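Long-range contact in glycosyltransferase (Rickettsia africae, PDB 7MI0), which probably transfers a sugar from an activated donor to an acceptor, as a member of the GT-B class of glycosyltransferases: residues 156-161 with 299-304. Residues are numbered along the deposited sequence; the frame is centred on the assembly and turned at random.
Sequences VAVSNF and PEAFGR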
loop_
_atom_site.group_PDB
_atom_site.type_symbol
_atom_site.label_atom_id
_atom_site.label_comp_id
_atom_site.label_asym_id
_atom_site.label_seq_id
_atom_site.Cartn_x
_atom_site.Cartn_y
_atom_site.Cartn_z
ATOM N N VAL A 156 -10.824 8.938 6.714
ATOM C CA VAL A 156 -9.457 9.045 6.212
ATOM C C VAL A 156 -9.373 8.349 4.862
ATOM O O VAL A 156 -9.810 7.202 4.720
ATOM C CB VAL A 156 -8.433 8.450 7.200
ATOM C CG1 VAL A 156 -7.084 8.303 6.543
ATOM C CG2 VAL A 156 -8.313 9.325 8.428
ATOM N N ALA A 157 -8.817 9.044 3.876
ATOM C CA ALA A 157 -8.489 8.466 2.584
ATOM C C ALA A 157 -6.977 8.311 2.474
ATOM O O ALA A 157 -6.225 9.239 2.788
ATOM C CB ALA A 157 -9.019 9.337 1.441
ATOM N N VAL A 158 -6.536 7.128 2.032
ATOM C CA VAL A 158 -5.109 6.837 1.910
ATOM C C VAL A 158 -4.474 7.510 0.707
ATOM O O VAL A 158 -3.258 7.371 0.509
ATOM C CB VAL A 158 -4.826 5.329 1.784
ATOM C CG1 VAL A 158 -5.437 4.556 2.944
ATOM C CG2 VAL A 158 -5.336 4.813 0.449
ATOM N N SER A 159 -5.251 8.221 -0.108
ATOM C CA SER A 159 -4.711 8.956 -1.245
ATOM C C SER A 159 -5.727 10.002 -1.672
ATOM O O SER A 159 -6.879 9.997 -1.231
ATOM C CB SER A 159 -4.367 8.016 -2.407
ATOM O OG SER A 159 -5.505 7.296 -2.865
ATOM N N ASN A 160 -5.288 10.911 -2.538
ATOM C CA ASN A 160 -6.243 11.847 -3.116
ATOM C C ASN A 160 -7.130 11.171 -4.143
ATOM O O ASN A 160 -8.239 11.649 -4.400
ATOM C CB ASN A 160 -5.528 13.038 -3.748
ATOM C CG ASN A 160 -5.086 14.062 -2.717
ATOM O OD1 ASN A 160 -5.885 14.884 -2.256
ATOM N ND2 ASN A 160 -3.807 14.018 -2.351
ATOM N N PHE A 161 -6.664 10.074 -4.732
ATOM C CA PHE A 161 -7.504 9.296 -5.632
ATOM C C PHE A 161 -8.698 8.708 -4.885
ATOM O O PHE A 161 -9.831 8.748 -5.379
ATOM C CB PHE A 161 -6.649 8.212 -6.284
ATOM C CG PHE A 161 -7.404 7.260 -7.147
ATOM C CD1 PHE A 161 -7.899 7.656 -8.372
ATOM C CD2 PHE A 161 -7.571 5.944 -6.753
ATOM C CE1 PHE A 161 -8.576 6.765 -9.176
ATOM C CE2 PHE A 161 -8.244 5.047 -7.555
ATOM C CZ PHE A 161 -8.745 5.460 -8.770
ATOM N N PRO A 299 -6.709 0.900 -11.835
ATOM C CA PRO A 299 -6.151 1.856 -10.874
ATOM C C PRO A 299 -5.902 1.229 -9.515
ATOM O O PRO A 299 -6.598 0.305 -9.086
ATOM C CB PRO A 299 -7.229 2.942 -10.791
ATOM C CG PRO A 299 -8.495 2.231 -11.157
ATOM C CD PRO A 299 -8.107 1.209 -12.183
ATOM N N GLU A 300 -4.882 1.746 -8.839
ATOM C CA GLU A 300 -4.544 1.339 -7.484
ATOM C C GLU A 300 -4.691 2.534 -6.558
ATOM O O GLU A 300 -4.381 3.667 -6.941
ATOM C CB GLU A 300 -3.122 0.785 -7.407
ATOM C CG GLU A 300 -2.937 -0.518 -8.159
ATOM C CD GLU A 300 -1.530 -1.059 -8.047
ATOM O OE1 GLU A 300 -0.602 -0.453 -8.634
ATOM O OE2 GLU A 300 -1.359 -2.089 -7.358
ATOM N N ALA A 301 -5.168 2.274 -5.341
ATOM C CA ALA A 301 -5.349 3.351 -4.376
ATOM C C ALA A 301 -4.039 4.087 -4.122
ATOM O O ALA A 301 -4.026 5.312 -3.952
ATOM C CB ALA A 301 -5.920 2.789 -3.075
ATOM N N PHE A 302 -2.928 3.354 -4.099
ATOM C CA PHE A 302 -1.603 3.938 -3.966
ATOM C C PHE A 302 -0.586 2.929 -4.480
ATOM O O PHE A 302 -0.774 1.717 -4.322
ATOM C CB PHE A 302 -1.292 4.323 -2.515
ATOM C CG PHE A 302 -1.099 3.143 -1.604
ATOM C CD1 PHE A 302 -2.188 2.509 -1.025
ATOM C CD2 PHE A 302 0.173 2.673 -1.318
ATOM C CE1 PHE A 302 -2.012 1.429 -0.181
ATOM C CE2 PHE A 302 0.356 1.592 -0.477
ATOM C CZ PHE A 302 -0.737 0.969 0.093
ATOM N N GLY A 303 0.477 3.432 -5.099
ATOM C CA GLY A 303 1.513 2.565 -5.618
ATOM C C GLY A 303 2.612 2.336 -4.603
ATOM O O GLY A 303 3.579 3.102 -4.549
ATOM N N ARG A 304 2.466 1.285 -3.793
ATOM C CA ARG A 304 3.433 1.002 -2.735
ATOM C C ARG A 304 4.848 0.896 -3.289
ATOM O O ARG A 304 5.778 1.526 -2.770
ATOM C CB ARG A 304 3.057 -0.287 -2.005
ATOM C CG ARG A 304 3.877 -0.531 -0.755
ATOM C CD ARG A 304 3.743 -1.953 -0.250
ATOM N NE ARG A 304 4.675 -2.856 -0.912
ATOM C CZ ARG A 304 4.345 -3.709 -1.872
ATOM N NH1 ARG A 304 3.096 -3.823 -2.298
ATOM N NH2 ARG A 304 5.293 -4.468 -2.418
#
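F161, A301 and V158 bury the most surface where the two Rossmann-like domains of this GT-B fold meet, and they illustrate how two segments can combine one hydrogen bond with apolar contacts on its flanks. With CG anti to the backbone N (chi1 175°), the F161 ring reaches past A301 CA and the carbonyl oxygen of E300 to the ring of P299, where CZ of F161 comes 3.6 Å from CB of P299. The methyl of A301 meets CG2 of V158 at 4.1 Å, and the same CG2 lies 4.2 Å from CD1 of F302. Between these apolar patches, S159 OG donates a 2.7 Å hydrogen bond to A301 O, with a C=O...OG angle of 141° and OG tilted 21° from the carbonyl plane. S159 is the N-cap of helix 160-168: its OG also hydrogen-bonds V162 N, so one hydroxyl both caps the helix and holds A301 O of the other domain. The carboxylate of E326, from that second domain, accepts hydrogen bonds from N160 N (OE1) and F161 N (OE2). The contact thus sets the turn between strand 154-157 and helix 160-168 of the N-terminal domain against the loop between strand 291-294 and helix 304-311 of the C-terminal one.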